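PDB 4AKL: nucleocapsid from Crimean-congo hemorrhagic fever virus, which binds single- and double-stranded RNA, probably takes part in packaging the viral genome, and probably also cuts double-stranded DNA without sequence specificity. Local coordinates for residues A[66-69]-A[70-74]; A[409-412]-A[413-416]. All coordinates share one frame; numbering follows the deposited sequence.

Contact 1 of 2, residues A[66-69]-A[70-74]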
loop_
_atom_site.group_PDB
_atom_site.type_symbol
_atom_site.label_atom_id
_atom_site.label_comp_id
_atom_site.label_asym_id
_atom_site.label_seq_id
_atom_site.Cartn_x
_atom_site.Cartn_y
_atom_site.Cartn_z
ATOM N N ALA A 66 -1.149 8.342 23.331
ATOM C CA ALA A 66 -1.212 6.878 23.333
ATOM C C ALA A 66 -0.423 6.289 22.153
ATOM O O ALA A 66 0.297 5.357 22.307
ATOM C CB ALA A 66 -2.661 6.382 23.270
ATOM N N LEU A 67 -0.604 6.894 20.993
ATOM C CA LEU A 67 0.005 6.415 19.756
ATOM C C LEU A 67 1.543 6.559 19.789
ATOM O O LEU A 67 2.314 5.641 19.376
ATOM C CB LEU A 67 -0.627 7.188 18.620
ATOM C CG LEU A 67 -0.272 6.852 17.183
ATOM C CD1 LEU A 67 -0.500 5.348 16.891
ATOM C CD2 LEU A 67 -1.099 7.755 16.272
ATOM N N VAL A 68 2.004 7.709 20.289
ATOM C CA VAL A 68 3.445 7.882 20.488
ATOM C C VAL A 68 4.002 6.884 21.516
ATOM O O VAL A 68 5.086 6.312 21.311
ATOM C CB VAL A 68 3.783 9.260 20.877
ATOM C CG1 VAL A 68 5.222 9.307 21.404
ATOM C CG2 VAL A 68 3.551 10.127 19.663
ATOM N N GLU A 69 3.258 6.683 22.589
ATOM C CA GLU A 69 3.664 5.743 23.622
ATOM C C GLU A 69 3.716 4.319 23.070
ATOM O O GLU A 69 4.661 3.591 23.314
ATOM C CB GLU A 69 2.720 5.819 24.802
ATOM C CG GLU A 69 3.074 4.781 25.880
ATOM C CD GLU A 69 3.128 5.333 27.242
ATOM O OE1 GLU A 69 3.041 6.590 27.380
ATOM O OE2 GLU A 69 3.260 4.520 28.203
ATOM N N ALA A 70 2.690 3.959 22.301
ATOM C CA ALA A 70 2.681 2.717 21.599
ATOM C C ALA A 70 3.921 2.488 20.692
ATOM O O ALA A 70 4.332 1.350 20.504
ATOM C CB ALA A 70 1.422 2.633 20.760
ATOM N N THR A 71 4.499 3.549 20.137
ATOM C CA THR A 71 5.469 3.409 19.100
ATOM C C THR A 71 6.868 3.958 19.378
ATOM O O THR A 71 7.775 3.711 18.606
ATOM C CB THR A 71 4.962 4.126 17.826
ATOM O OG1 THR A 71 4.703 5.462 18.137
ATOM C CG2 THR A 71 3.689 3.563 17.364
ATOM N N LYS A 72 7.022 4.709 20.444
ATOM C CA LYS A 72 8.211 5.421 20.707
ATOM C C LYS A 72 9.505 4.557 20.573
ATOM O O LYS A 72 10.479 5.008 19.991
ATOM C CB LYS A 72 8.146 5.988 22.161
ATOM C CG LYS A 72 8.851 7.252 22.373
ATOM C CD LYS A 72 8.766 7.657 23.874
ATOM C CE LYS A 72 9.486 8.991 24.223
ATOM N NZ LYS A 72 10.463 9.543 23.228
ATOM N N PHE A 73 9.493 3.333 21.104
ATOM C CA PHE A 73 10.745 2.571 21.266
ATOM C C PHE A 73 10.823 1.307 20.397
ATOM O O PHE A 73 11.749 0.526 20.535
ATOM C CB PHE A 73 10.986 2.222 22.753
ATOM C CG PHE A 73 11.167 3.432 23.660
ATOM C CD1 PHE A 73 12.284 4.263 23.533
ATOM C CD2 PHE A 73 10.236 3.721 24.648
ATOM C CE1 PHE A 73 12.468 5.393 24.364
ATOM C CE2 PHE A 73 10.400 4.845 25.498
ATOM C CZ PHE A 73 11.523 5.684 25.344
ATOM N N CYS A 74 9.886 1.120 19.466
ATOM C CA CYS A 74 9.842 -0.132 18.742
ATOM C C CYS A 74 10.093 0.020 17.273
ATOM O O CYS A 74 9.711 -0.874 16.506
ATOM C CB CYS A 74 8.520 -0.833 19.029
ATOM S SG CYS A 74 7.199 -0.041 18.393
HETATM O O HOH W 1 7.350 1.709 22.321
#

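Contact 2 of 2, residues A[409-412]-A[413-416]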
loop_
_atom_site.group_PDB
_atom_site.type_symbol
_atom_site.label_atom_id
_atom_site.label_comp_id
_atom_site.label_asym_id
_atom_site.label_seq_id
_atom_site.Cartn_x
_atom_site.Cartn_y
_atom_site.Cartn_z
ATOM N N HIS A 409 6.304 6.622 15.429
ATOM C CA HIS A 409 5.538 6.751 14.195
ATOM C C HIS A 409 4.706 5.480 14.020
ATOM O O HIS A 409 5.188 4.385 14.292
ATOM C CB HIS A 409 6.457 7.049 13.016
ATOM C CG HIS A 409 7.267 8.270 13.233
ATOM N ND1 HIS A 409 6.776 9.521 12.980
ATOM C CD2 HIS A 409 8.517 8.446 13.753
ATOM C CE1 HIS A 409 7.685 10.423 13.300
ATOM N NE2 HIS A 409 8.757 9.800 13.768
ATOM N N THR A 410 3.460 5.664 13.573
ATOM C CA THR A 410 2.438 4.622 13.584
ATOM C C THR A 410 2.937 3.235 13.212
ATOM O O THR A 410 2.877 2.325 14.017
ATOM C CB THR A 410 1.197 5.050 12.749
ATOM O OG1 THR A 410 0.726 6.287 13.268
ATOM C CG2 THR A 410 0.042 4.057 12.831
ATOM N N LYS A 411 3.468 3.069 12.000
ATOM C CA LYS A 411 3.734 1.736 11.514
ATOM C C LYS A 411 4.907 0.975 12.205
ATOM O O LYS A 411 5.172 -0.199 11.848
ATOM C CB LYS A 411 3.782 1.756 9.985
ATOM C CG LYS A 411 2.361 1.731 9.462
ATOM C CD LYS A 411 2.223 1.913 8.006
ATOM C CE LYS A 411 0.756 1.893 7.649
ATOM N NZ LYS A 411 0.585 2.269 6.262
ATOM N N SER A 412 5.583 1.608 13.183
ATOM C CA SER A 412 6.562 0.924 13.960
ATOM C C SER A 412 5.908 -0.191 14.732
ATOM O O SER A 412 6.582 -1.141 15.095
ATOM C CB SER A 412 7.339 1.835 14.857
ATOM O OG SER A 412 8.179 2.692 14.109
ATOM N N ILE A 413 4.589 -0.064 14.975
ATOM C CA ILE A 413 3.770 -1.141 15.536
ATOM C C ILE A 413 3.917 -2.477 14.821
ATOM O O ILE A 413 3.844 -3.524 15.466
ATOM C CB ILE A 413 2.239 -0.709 15.591
ATOM C CG1 ILE A 413 2.004 0.170 16.785
ATOM C CG2 ILE A 413 1.349 -1.853 15.819
ATOM C CD1 ILE A 413 0.708 1.038 16.706
ATOM N N LEU A 414 4.117 -2.461 13.500
ATOM C CA LEU A 414 4.251 -3.678 12.725
ATOM C C LEU A 414 5.568 -4.425 13.026
ATOM O O LEU A 414 5.705 -5.567 12.656
ATOM C CB LEU A 414 4.172 -3.357 11.224
ATOM C CG LEU A 414 2.799 -2.902 10.755
ATOM C CD1 LEU A 414 2.853 -2.523 9.298
ATOM C CD2 LEU A 414 1.728 -3.976 11.019
ATOM N N ASN A 415 6.519 -3.745 13.666
ATOM C CA ASN A 415 7.716 -4.379 14.234
ATOM C C ASN A 415 7.443 -5.110 15.571
ATOM O O ASN A 415 8.303 -5.845 16.045
ATOM C CB ASN A 415 8.825 -3.344 14.427
ATOM C CG ASN A 415 10.172 -3.972 14.675
ATOM O OD1 ASN A 415 10.493 -5.046 14.114
ATOM N ND2 ASN A 415 10.966 -3.341 15.518
ATOM N N LEU A 416 6.265 -4.910 16.184
ATOM C CA LEU A 416 5.931 -5.637 17.425
ATOM C C LEU A 416 5.614 -7.070 17.049
ATOM O O LEU A 416 4.900 -7.283 16.055
ATOM C CB LEU A 416 4.741 -5.042 18.174
ATOM C CG LEU A 416 5.013 -3.777 18.990
ATOM C CD1 LEU A 416 3.702 -3.122 19.382
ATOM C CD2 LEU A 416 5.903 -4.049 20.241
#

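Contact 1 of 2, residues A[66-69]-A[70-74]
The carbonyl oxygen of Val68 is gripped by two backbone amides near the C-terminal end of helix 56-71. Thr71 N reaches Val68 O at 3.1 Å from above the carbonyl plane, in the i to i+3 spacing of a 3-10 turn, while Lys72 N lies nearer but makes a weak, bent bond with an N-H...O angle of 126°. Such a mixture of i+3 and i+4 partners is common near helix C-termini. Two residues earlier in the chain, Ala70 N donates to Ala66 O at 2.8 Å in a regular i to i+4 bond, nearly straight at 165°.

Leu67 O, on the same turn, receives a side-chain bond. With chi1 at 57°, Thr71 OG1 sits between its own backbone N and carbonyl carbon, folds back along the helix and donates to Leu67 O at 2.7 Å, tilted somewhat from the carbonyl plane. This i to i-4 bond satisfies the buried hydroxyl inside its own helix, and the methyl CG2 lies against the same carbonyl oxygen. A type I beta turn from Thr71 to Cys74 follows, and its closing backbone bond is weak.

Elsewhere on the turn, Val68 CG1 touches Lys72 CG at 4.3 Å. The lysine chain then leads away from the helix, and its NZ bonds to the carbonyl oxygens of Leu405 and Gly406. Glu69, its chain bent at chi2, forms a salt bridge through OE1 with Arg45, at the start of helix 45-52. Helix 425-440 packs against Ala66, Leu67 and Ala70. A water accepts from Phe73 N at 3.0 Å and donates weakly to Glu69 O, and Lys72 CB rests 4.0 Å above one face of the Phe73 ring, toward its rim.

Contact 2 of 2, residues A[409-412]-A[413-416]
Thr410 O accepts the amide of Ile413 at 3.1 Å in a nearly straight bond (N-H...O 165°), one residue after His409 O takes Ser412 N. CB, CG1 and CD1 of Ile413 all lie close to Thr410 O, because CG1 is turned to the side of its own backbone N (chi1 -80°) and the chain runs back past the carbonyl. Next in line, Lys411 O takes Leu414 N at 3.0 Å from above the carbonyl plane, and the two side chains meet where Lys411 CG lies 4.3 Å from Leu414 CD1. The extended lysine carries NZ to a salt bridge with Glu387 and a hydrogen bond to His453. Ser412 O accepts Asn415 N at 3.0 Å, again well out of the carbonyl plane, with Asn415 CB also close to that oxygen; Asn415 OD1 is held by Ser33 N. Ile413 packs between helices 425-440 and 450-460, while Ser412 touches Val390 of helix 385-392. With Ile413 O taking Leu416 N, the series reaches five successive i to i+3 backbone bonds, which define a short 3-10 helix, here buried in the loop between helices 385-392 and 425-440.

Overall arrangement
From the N terminus, the chain first forms contact 1, near the end of helix 56-71, before it turns toward helix 77-83. Contact 2 follows more than 300 residues later, in the loop that leads into helix 425-440. Each contact closes only a local turn, and the two lie in series, neither nested nor crossed. In space the centres of contact 1 and contact 2 are about 8 Å apart. Cys74 O probably accepts a hydrogen bond from Asn415 ND2 at 2.9 Å, and Cys74 SG packs near Ser412 O. Thr71 meets the backbone of His409 and Thr410. Helix 425-440 touches both contacts, so the helix end and the 3-10 segment join distant parts of the sequence around it.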